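Local coordinates for protein cyclic nucleotide-binding domain (Methylobacillus flagellatus KT, PDB 3GYD) that binds cyclic AMP through a cyclic nucleotide-binding domain and may be linked to potassium channel activity, at residues E35-L38 against E39-K43; G48-N52 against E53-Y57; I161-L164 against Q165-T168. All coordinates share one frame; numbering follows the deposited sequence.

In the fold
The three contacts follow one another along the chain, each within one helix or at its start, in the helical part of the domain. Contact 1 covers the end of helix 34-41, contact 2 the start of helix 52-60, and contact 3 the middle of helix 153-178, which runs past the cyclic AMP pocket. The centres of contacts 1 and 2 lie about 9 Å apart, and N42 OD1 sits 2.7 Å from F50 N, a probable hydrogen bond. Contact 3, its centre about 14 Å from that of contact 1, meets it where R162 NE comes 2.8 Å from I40 O. Contact 1 touches both others; contacts 2 and 3, centres about 17 Å apart, do not touch.

Contact 1 of 3, residues E35-L38 against E39-K43; sequences EEIL and EIVNK
L38 and N42, one helical turn apart, meet at the end of helix 34-41, where their side chains lie aslant of each other. The leucine can be followed outward. Its CB stays against its own backbone, next to E39 N. CG, anti to the backbone N (chi1 178°), lies beside the carbonyl carbon and comes 4.1 Å from ND2 of N42. CD1 goes further, to 3.5 Å from N42 ND2, and beyond this turn it packs on V55 of helix 52-60. This is a methyl beside an amide, so van der Waals contact is all it offers. The asparagine is also held by its main chain: N42 N donates to L38 O over 3.0 Å at 150°, while N42 CB rests 3.3 Å from the same oxygen.

A buried side of the same turn carries I37 and V41. V41 N donates to I37 O over 2.9 Å with an angle of 169° at the hydrogen, and V41 CG2 lies 3.4 Å from I37 O. The methyls I37 CG2 and V41 CG1 approach to 4.3 Å, a loose apolar contact.

N42 is the first residue to leave helical backbone angles, and its OD1 accepts from F50 N, while ND2 also has a hydrogen-bond partner outside this stretch. The amide thus ties the end of the helix to the following loop, with L38 CD1 resting against ND2.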
ATOM      1  N   GLU B  35      22.196   6.492   9.315  1.00 19.29           N
ATOM      2  CA  GLU B  35      22.530   6.703   7.893  1.00 21.78           C
ATOM      3  C   GLU B  35      21.756   5.701   7.050  1.00 20.82           C
ATOM      4  O   GLU B  35      21.256   6.037   5.980  1.00 19.68           O
ATOM      5  CB  GLU B  35      24.031   6.580   7.646  1.00 25.68           C
ATOM      6  CG  GLU B  35      24.828   7.762   8.182  1.00 29.05           C
ATOM      7  CD  GLU B  35      24.636   9.057   7.418  1.00 32.15           C
ATOM      8  OE1 GLU B  35      24.220   9.039   6.238  1.00 35.38           O
ATOM      9  OE2 GLU B  35      24.938  10.130   8.001  1.00 38.09           O
ATOM     10  N   GLU B  36      21.642   4.471   7.545  1.00 17.49           N
ATOM     11  CA  GLU B  36      20.948   3.440   6.779  1.00 18.08           C
ATOM     12  C   GLU B  36      19.427   3.767   6.685  1.00 18.84           C
ATOM     13  O   GLU B  36      18.815   3.587   5.636  1.00 19.81           O
ATOM     14  CB  GLU B  36      21.170   2.056   7.397  1.00 19.22           C
ATOM     15  CG  GLU B  36      22.587   1.510   7.311  1.00 21.22           C
ATOM     16  CD  GLU B  36      23.513   1.972   8.403  1.00 21.27           C
ATOM     17  OE1 GLU B  36      23.202   2.883   9.209  1.00 20.46           O
ATOM     18  OE2 GLU B  36      24.608   1.397   8.459  1.00 24.34           O
ATOM     19  N   ILE B  37      18.864   4.292   7.767  1.00 17.55           N
ATOM     20  CA  ILE B  37      17.440   4.589   7.876  1.00 19.15           C
ATOM     21  C   ILE B  37      17.128   5.814   7.028  1.00 18.73           C
ATOM     22  O   ILE B  37      16.121   5.820   6.303  1.00 18.47           O
ATOM     23  CB  ILE B  37      16.940   4.709   9.353  1.00 18.48           C
ATOM     24  CG1 ILE B  37      16.897   3.313  10.021  1.00 20.40           C
ATOM     25  CG2 ILE B  37      15.558   5.303   9.433  1.00 19.09           C
ATOM     26  CD1 ILE B  37      16.881   3.378  11.501  1.00 20.88           C
ATOM     27  N   LEU B  38      18.004   6.803   7.074  1.00 19.72           N
ATOM     28  CA  LEU B  38      17.924   7.963   6.190  1.00 20.26           C
ATOM     29  C   LEU B  38      17.854   7.526   4.719  1.00 19.55           C
ATOM     30  O   LEU B  38      16.994   7.995   3.963  1.00 18.14           O
ATOM     31  CB  LEU B  38      19.110   8.888   6.443  1.00 19.66           C
ATOM     32  CG  LEU B  38      19.250  10.152   5.575  1.00 21.91           C
ATOM     33  CD1 LEU B  38      18.196  11.211   5.970  1.00 21.28           C
ATOM     34  CD2 LEU B  38      20.674  10.696   5.647  1.00 21.89           C
ATOM     35  N   GLU B  39      18.718   6.605   4.322  1.00 19.43           N
ATOM     36  CA  GLU B  39      18.708   6.119   2.949  1.00 22.43           C
ATOM     37  C   GLU B  39      17.396   5.381   2.612  1.00 20.74           C
ATOM     38  O   GLU B  39      16.846   5.554   1.526  1.00 19.39           O
ATOM     39  CB  GLU B  39      19.923   5.220   2.694  1.00 25.30           C
ATOM     40  CG  GLU B  39      20.051   4.763   1.246  1.00 27.77           C
ATOM     41  CD  GLU B  39      21.430   4.213   0.907  1.00 30.35           C
ATOM     42  OE1 GLU B  39      22.212   3.886   1.836  1.00 34.12           O
ATOM     43  OE2 GLU B  39      21.742   4.130  -0.304  1.00 35.04           O
ATOM     44  N   ILE B  40      16.897   4.570   3.546  1.00 20.15           N
ATOM     45  CA  ILE B  40      15.679   3.806   3.304  1.00 20.30           C
ATOM     46  C   ILE B  40      14.516   4.772   3.072  1.00 18.51           C
ATOM     47  O   ILE B  40      13.807   4.663   2.070  1.00 19.82           O
ATOM     48  CB  ILE B  40      15.372   2.857   4.468  1.00 20.61           C
ATOM     49  CG1 ILE B  40      16.392   1.697   4.459  1.00 22.18           C
ATOM     50  CG2 ILE B  40      13.922   2.364   4.414  1.00 20.43           C
ATOM     51  CD1 ILE B  40      16.361   0.826   5.719  1.00 22.02           C
ATOM     52  N   VAL B  41      14.337   5.715   3.979  1.00 17.01           N
ATOM     53  CA  VAL B  41      13.153   6.570   3.920  1.00 18.18           C
ATOM     54  C   VAL B  41      13.251   7.570   2.755  1.00 18.55           C
ATOM     55  O   VAL B  41      12.231   7.913   2.158  1.00 19.83           O
ATOM     56  CB  VAL B  41      12.830   7.275   5.236  1.00 17.75           C
ATOM     57  CG1 VAL B  41      12.581   6.213   6.396  1.00 17.70           C
ATOM     58  CG2 VAL B  41      13.890   8.271   5.625  1.00 16.38           C
ATOM     59  N   ASN B  42      14.464   7.988   2.408  1.00 18.52           N
ATOM     60  CA  ASN B  42      14.610   8.950   1.312  1.00 19.35           C
ATOM     61  C   ASN B  42      14.553   8.362  -0.095  1.00 20.56           C
ATOM     62  O   ASN B  42      14.733   9.063  -1.056  1.00 18.39           O
ATOM     63  CB  ASN B  42      15.765   9.911   1.539  1.00 21.63           C
ATOM     64  CG  ASN B  42      15.374  11.067   2.445  1.00 22.47           C
ATOM     65  OD1 ASN B  42      14.203  11.435   2.511  1.00 24.88           O
ATOM     66  ND2 ASN B  42      16.353  11.686   3.084  1.00 23.74           N
ATOM     67  N   LYS B  43      14.231   7.082  -0.207  1.00 20.64           N
ATOM     68  CA  LYS B  43      13.700   6.527  -1.464  1.00 21.91           C
ATOM     69  C   LYS B  43      12.299   7.068  -1.813  1.00 21.08           C
ATOM     70  O   LYS B  43      11.794   6.832  -2.909  1.00 19.28           O
ATOM     71  CB  LYS B  43      13.590   5.004  -1.367  1.00 22.65           C
ATOM     72  CG  LYS B  43      14.912   4.254  -1.060  1.00 24.02           C
ATOM     73  CD  LYS B  43      16.034   4.596  -1.988  1.00 25.85           C
ATOM     74  CE  LYS B  43      17.034   3.449  -1.932  1.00 28.24           C
ATOM     75  NZ  LYS B  43      18.283   3.712  -2.644  1.00 29.66           N
TER

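Contact 2 of 3, residues G48-N52 against E53-Y57; sequences GDFSN and EEVRY
A capping box formed by S51 and E54 opens helix 52-60, with S51 at the N-cap. In one direction E54 N donates to S51 OG over 2.9 Å at 157°; in the other, S51 N donates to E54 OE1, also over 2.9 Å, and nearly straight at 169°. OE1 uses its anti lone pair, the one turned away from OE2. The serine hydroxyl can reach E54 N because OG lies between its own backbone N and carbonyl carbon (chi1 74°). The box thus gives the first-turn N-H of E54 a side-chain acceptor and ties the backbone N-H of the N-cap residue back to the same glutamate.

A water accepts from N52 N at 2.8 Å and donates to E53 OE1 at 3.3 Å. On the inner side, F50 CB meets V55 CG2 at 3.6 Å, while V55 N donates to S51 O over 2.9 Å.

E54 OE1 also forms a salt bridge with K158 of helix 153-178, which probably steadies its charge. The F50 ring packs on V41 of helix 34-41 and on L155 and V159 of helix 153-178, and V55 packs on F34 and V41, so the cap lies where three helices come together.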
ATOM      1  N   GLY B  48       8.551  14.801  -1.583  1.00 33.66           N
ATOM      2  CA  GLY B  48       9.575  15.527  -0.813  1.00 33.09           C
ATOM      3  C   GLY B  48      10.256  14.733   0.305  1.00 32.03           C
ATOM      4  O   GLY B  48       9.612  13.922   0.965  1.00 31.71           O
ATOM      5  N   ASP B  49      11.532  15.028   0.570  1.00 31.06           N
ATOM      6  CA  ASP B  49      12.396  14.130   1.340  1.00 29.81           C
ATOM      7  C   ASP B  49      12.214  14.361   2.831  1.00 27.62           C
ATOM      8  O   ASP B  49      11.617  15.346   3.266  1.00 28.76           O
ATOM      9  CB  ASP B  49      13.895  14.310   0.963  1.00 31.82           C
ATOM     10  CG  ASP B  49      14.357  13.447  -0.257  1.00 34.38           C
ATOM     11  OD1 ASP B  49      13.585  12.669  -0.876  1.00 35.70           O
ATOM     12  OD2 ASP B  49      15.569  13.531  -0.594  1.00 37.63           O
ATOM     13  N   PHE B  50      12.729  13.426   3.607  1.00 22.93           N
ATOM     14  CA  PHE B  50      12.879  13.566   5.041  1.00 22.01           C
ATOM     15  C   PHE B  50      14.159  14.343   5.343  1.00 23.40           C
ATOM     16  O   PHE B  50      15.216  14.051   4.756  1.00 23.86           O
ATOM     17  CB  PHE B  50      13.018  12.201   5.695  1.00 19.93           C
ATOM     18  CG  PHE B  50      11.797  11.304   5.595  1.00 19.42           C
ATOM     19  CD1 PHE B  50      11.472  10.672   4.414  1.00 18.30           C
ATOM     20  CD2 PHE B  50      11.046  11.003   6.735  1.00 19.76           C
ATOM     21  CE1 PHE B  50      10.388   9.800   4.322  1.00 20.74           C
ATOM     22  CE2 PHE B  50       9.975  10.116   6.666  1.00 20.30           C
ATOM     23  CZ  PHE B  50       9.615   9.532   5.453  1.00 19.65           C
ATOM     24  N   SER B  51      14.090  15.280   6.294  1.00 21.71           N
ATOM     25  CA  SER B  51      15.264  16.024   6.756  1.00 21.36           C
ATOM     26  C   SER B  51      16.053  15.158   7.767  1.00 22.04           C
ATOM     27  O   SER B  51      15.510  14.185   8.345  1.00 19.84           O
ATOM     28  CB  SER B  51      14.831  17.346   7.401  1.00 20.16           C
ATOM     29  OG  SER B  51      14.266  17.078   8.673  1.00 19.42           O
ATOM     30  N   ASN B  52      17.327  15.499   7.975  1.00 21.83           N
ATOM     31  CA  ASN B  52      18.146  14.808   8.965  1.00 23.12           C
ATOM     32  C   ASN B  52      17.461  14.828  10.305  1.00 22.66           C
ATOM     33  O   ASN B  52      17.438  13.840  11.006  1.00 21.42           O
ATOM     34  CB  ASN B  52      19.504  15.462   9.166  1.00 25.14           C
ATOM     35  CG  ASN B  52      20.429  15.237   8.020  1.00 27.11           C
ATOM     36  OD1 ASN B  52      20.163  14.450   7.128  1.00 28.49           O
ATOM     37  ND2 ASN B  52      21.512  15.981   8.013  1.00 30.06           N
ATOM     38  N   GLU B  53      16.910  15.985  10.651  1.00 21.76           N
ATOM     39  CA  GLU B  53      16.228  16.150  11.925  1.00 23.75           C
ATOM     40  C   GLU B  53      14.979  15.272  12.012  1.00 21.16           C
ATOM     41  O   GLU B  53      14.661  14.727  13.064  1.00 19.96           O
ATOM     42  CB  GLU B  53      15.835  17.633  12.125  1.00 25.68           C
ATOM     43  CG  GLU B  53      17.030  18.604  12.232  1.00 28.39           C
ATOM     44  CD  GLU B  53      17.694  18.968  10.893  1.00 30.67           C
ATOM     45  OE1 GLU B  53      17.218  18.570   9.797  1.00 30.73           O
ATOM     46  OE2 GLU B  53      18.727  19.676  10.945  1.00 34.38           O
ATOM     47  N   GLU B  54      14.236  15.187  10.909  1.00 19.98           N
ATOM     48  CA  GLU B  54      13.064  14.311  10.848  1.00 19.44           C
ATOM     49  C   GLU B  54      13.463  12.843  11.052  1.00 19.24           C
ATOM     50  O   GLU B  54      12.828  12.127  11.818  1.00 17.75           O
ATOM     51  CB  GLU B  54      12.320  14.485   9.533  1.00 19.78           C
ATOM     52  CG  GLU B  54      11.337  15.653   9.546  1.00 21.05           C
ATOM     53  CD  GLU B  54      10.722  15.955   8.185  1.00 21.06           C
ATOM     54  OE1 GLU B  54      11.408  15.814   7.154  1.00 22.05           O
ATOM     55  OE2 GLU B  54       9.539  16.358   8.147  1.00 23.05           O
ATOM     56  N   VAL B  55      14.541  12.420  10.407  1.00 17.48           N
ATOM     57  CA  VAL B  55      15.053  11.056  10.586  1.00 20.01           C
ATOM     58  C   VAL B  55      15.561  10.757  11.994  1.00 20.63           C
ATOM     59  O   VAL B  55      15.241   9.699  12.545  1.00 20.50           O
ATOM     60  CB  VAL B  55      16.024  10.682   9.454  1.00 19.93           C
ATOM     61  CG1 VAL B  55      16.580   9.254   9.624  1.00 19.11           C
ATOM     62  CG2 VAL B  55      15.274  10.820   8.150  1.00 19.28           C
ATOM     63  N   ARG B  56      16.236  11.707  12.631  1.00 21.68           N
ATOM     64  CA  ARG B  56      16.649  11.499  14.020  1.00 23.63           C
ATOM     65  C   ARG B  56      15.454  11.325  14.927  1.00 21.20           C
ATOM     66  O   ARG B  56      15.474  10.502  15.832  1.00 19.33           O
ATOM     67  CB  ARG B  56      17.513  12.652  14.517  1.00 26.27           C
ATOM     68  CG  ARG B  56      18.813  12.664  13.840  1.00 29.56           C
ATOM     69  CD  ARG B  56      19.954  12.858  14.788  1.00 32.69           C
ATOM     70  NE  ARG B  56      21.198  12.812  14.020  1.00 33.97           N
ATOM     71  CZ  ARG B  56      22.043  11.783  13.997  1.00 34.87           C
ATOM     72  NH1 ARG B  56      21.843  10.708  14.772  1.00 34.33           N
ATOM     73  NH2 ARG B  56      23.145  11.884  13.249  1.00 34.99           N
ATOM     74  N   TYR B  57      14.390  12.075  14.646  1.00 19.54           N
ATOM     75  CA  TYR B  57      13.188  11.991  15.465  1.00 19.49           C
ATOM     76  C   TYR B  57      12.547  10.594  15.235  1.00 19.29           C
ATOM     77  O   TYR B  57      12.163   9.873  16.175  1.00 20.72           O
ATOM     78  CB  TYR B  57      12.240  13.150  15.112  1.00 19.86           C
ATOM     79  CG  TYR B  57      10.991  13.098  15.901  1.00 19.54           C
ATOM     80  CD1 TYR B  57      10.949  13.632  17.185  1.00 21.24           C
ATOM     81  CD2 TYR B  57       9.844  12.510  15.392  1.00 20.72           C
ATOM     82  CE1 TYR B  57       9.830  13.545  17.944  1.00 21.52           C
ATOM     83  CE2 TYR B  57       8.706  12.427  16.155  1.00 19.86           C
ATOM     84  CZ  TYR B  57       8.710  12.971  17.428  1.00 20.43           C
ATOM     85  OH  TYR B  57       7.577  12.877  18.198  1.00 20.31           O
TER
HETATM   86  O   HOH W   1      18.425  17.850   6.834  1.00 37.38           O

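Contact 3 of 3, residues I161-L164 against Q165-T168; sequences IRLL and QLLT
Q165 and I161 sit side by side one turn apart on helix 153-178, the long C-terminal helix of the cyclic nucleotide-binding fold, which here also faces the second subunit. The glutamine chain is extended beyond CG (chi2 174°) and runs alongside the isoleucine, its CG 3.3 Å from I161 O. Its NE2 comes 3.6 Å from I161 CG2, a detail to be read with caution because I161 has two deposited conformers. Q165 N donates to I161 O over 3.0 Å.

On another side of the helix, R162 crosses L166. NH1 approaches L166 CB at 3.7 Å, with the leucine carbon at the guanidinium edge and near its plane. The apolar pair L163 CD2 and L166 CD2 meets more loosely, at 4.2 Å.

Further out, R162 NE donates to I40 O, which ties the guanidinium to the end of helix 34-41. Q165 NE2 donates to K45 O and also to I120 O of the second subunit, which fixes the rotation of the amide. With an alanine in place of Q165, both carbonyls would probably lose this donor and a gap open beside I161. L166 and L167 pack on E116, and L167 also on M117, two residues of the cyclic AMP site; the L166 side chain is about 6 Å from the bound nucleotide at nearest atoms. The helix thus touches pocket and partner chain together, much as the C-terminal helix of the cyclic AMP-binding domain does in CAP.

T168 also lies at the subunit boundary: OG1 is hydrogen-bonded to D121 OD2 of the second subunit, T168 N donates to L164 O over 2.9 Å, and T168 CG2 rests 3.3 Å from that same L164 oxygen.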
ATOM      1  N   ILE B 161       3.397   7.817   2.997  0.50 17.65           N
ATOM      2  CA  ILE B 161       3.688   7.887   1.556  0.50 17.29           C
ATOM      3  C   ILE B 161       4.832   6.916   1.188  0.50 17.08           C
ATOM      4  O   ILE B 161       4.808   6.278   0.113  0.50 16.70           O
ATOM      5  CB  ILE B 161       4.046   9.320   1.079  0.50 17.81           C
ATOM      6  CG1 ILE B 161       2.856  10.287   1.239  0.50 18.25           C
ATOM      7  CG2 ILE B 161       4.541   9.303  -0.378  0.50 18.74           C
ATOM      8  CD1 ILE B 161       3.257  11.760   1.216  0.50 18.37           C
ATOM      9  N   ARG B 162       5.842   6.812   2.046  1.00 17.43           N
ATOM     10  CA  ARG B 162       6.943   5.860   1.821  1.00 16.61           C
ATOM     11  C   ARG B 162       6.461   4.391   1.798  1.00 16.05           C
ATOM     12  O   ARG B 162       6.870   3.588   0.957  1.00 17.40           O
ATOM     13  CB  ARG B 162       8.051   6.086   2.857  1.00 17.24           C
ATOM     14  CG  ARG B 162       9.170   5.121   2.789  1.00 17.31           C
ATOM     15  CD  ARG B 162       9.973   5.317   1.492  1.00 19.09           C
ATOM     16  NE  ARG B 162      11.090   4.390   1.322  1.00 20.42           N
ATOM     17  CZ  ARG B 162      10.991   3.149   0.874  1.00 19.90           C
ATOM     18  NH1 ARG B 162       9.827   2.632   0.505  1.00 20.08           N
ATOM     19  NH2 ARG B 162      12.095   2.420   0.735  1.00 21.28           N
ATOM     20  N   LEU B 163       5.565   4.044   2.731  1.00 17.27           N
ATOM     21  CA  LEU B 163       4.978   2.732   2.783  1.00 18.08           C
ATOM     22  C   LEU B 163       4.003   2.464   1.603  1.00 16.93           C
ATOM     23  O   LEU B 163       3.970   1.365   1.069  1.00 18.69           O
ATOM     24  CB  LEU B 163       4.264   2.526   4.122  1.00 17.88           C
ATOM     25  CG  LEU B 163       5.159   2.544   5.378  1.00 19.76           C
ATOM     26  CD1 LEU B 163       4.262   2.500   6.629  1.00 20.21           C
ATOM     27  CD2 LEU B 163       6.240   1.402   5.343  1.00 20.59           C
ATOM     28  N   LEU B 164       3.267   3.490   1.176  1.00 16.74           N
ATOM     29  CA  LEU B 164       2.433   3.387  -0.017  1.00 16.41           C
ATOM     30  C   LEU B 164       3.254   3.024  -1.247  1.00 17.37           C
ATOM     31  O   LEU B 164       2.898   2.115  -1.972  1.00 17.29           O
ATOM     32  CB  LEU B 164       1.611   4.660  -0.244  1.00 16.41           C
ATOM     33  CG  LEU B 164       0.391   4.858   0.656  1.00 16.08           C
ATOM     34  CD1 LEU B 164      -0.056   6.351   0.656  1.00 15.32           C
ATOM     35  CD2 LEU B 164      -0.747   3.977   0.263  1.00 17.28           C
ATOM     36  N   GLN B 165       4.362   3.711  -1.428  1.00 16.64           N
ATOM     37  CA  GLN B 165       5.251   3.497  -2.565  1.00 17.23           C
ATOM     38  C   GLN B 165       5.987   2.161  -2.491  1.00 17.60           C
ATOM     39  O   GLN B 165       6.246   1.519  -3.515  1.00 16.87           O
ATOM     40  CB  GLN B 165       6.186   4.692  -2.668  1.00 18.49           C
ATOM     41  CG  GLN B 165       5.438   5.947  -3.091  1.00 19.74           C
ATOM     42  CD  GLN B 165       6.290   7.211  -3.068  1.00 18.64           C
ATOM     43  OE1 GLN B 165       7.432   7.196  -2.589  1.00 18.98           O
ATOM     44  NE2 GLN B 165       5.744   8.311  -3.629  1.00 17.92           N
ATOM     45  N   LEU B 166       6.304   1.725  -1.269  1.00 18.20           N
ATOM     46  CA  LEU B 166       6.823   0.395  -1.048  1.00 18.12           C
ATOM     47  C   LEU B 166       5.809  -0.598  -1.587  1.00 17.99           C
ATOM     48  O   LEU B 166       6.161  -1.494  -2.331  1.00 17.49           O
ATOM     49  CB  LEU B 166       7.031   0.135   0.453  1.00 18.23           C
ATOM     50  CG  LEU B 166       7.302  -1.327   0.838  1.00 18.63           C
ATOM     51  CD1 LEU B 166       8.751  -1.777   0.395  1.00 19.16           C
ATOM     52  CD2 LEU B 166       7.036  -1.469   2.376  1.00 19.59           C
ATOM     53  N   LEU B 167       4.533  -0.432  -1.214  1.00 17.39           N
ATOM     54  CA  LEU B 167       3.518  -1.417  -1.622  1.00 17.58           C
ATOM     55  C   LEU B 167       3.216  -1.396  -3.137  1.00 17.59           C
ATOM     56  O   LEU B 167       3.048  -2.462  -3.784  1.00 16.48           O
ATOM     57  CB  LEU B 167       2.229  -1.240  -0.798  1.00 19.87           C
ATOM     58  CG  LEU B 167       2.332  -1.765   0.627  1.00 21.13           C
ATOM     59  CD1 LEU B 167       1.189  -1.169   1.513  1.00 20.54           C
ATOM     60  CD2 LEU B 167       2.256  -3.330   0.625  1.00 21.04           C
ATOM     61  N   THR B 168       3.132  -0.211  -3.730  1.00 17.46           N
ATOM     62  CA  THR B 168       2.812  -0.145  -5.159  1.00 16.05           C
ATOM     63  C   THR B 168       3.967  -0.752  -5.977  1.00 18.06           C
ATOM     64  O   THR B 168       3.752  -1.533  -6.908  1.00 16.80           O
ATOM     65  CB  THR B 168       2.466   1.313  -5.624  1.00 15.54           C
ATOM     66  OG1 THR B 168       3.612   2.150  -5.457  1.00 16.37           O
ATOM     67  CG2 THR B 168       1.239   1.927  -4.822  1.00 15.81           C
TER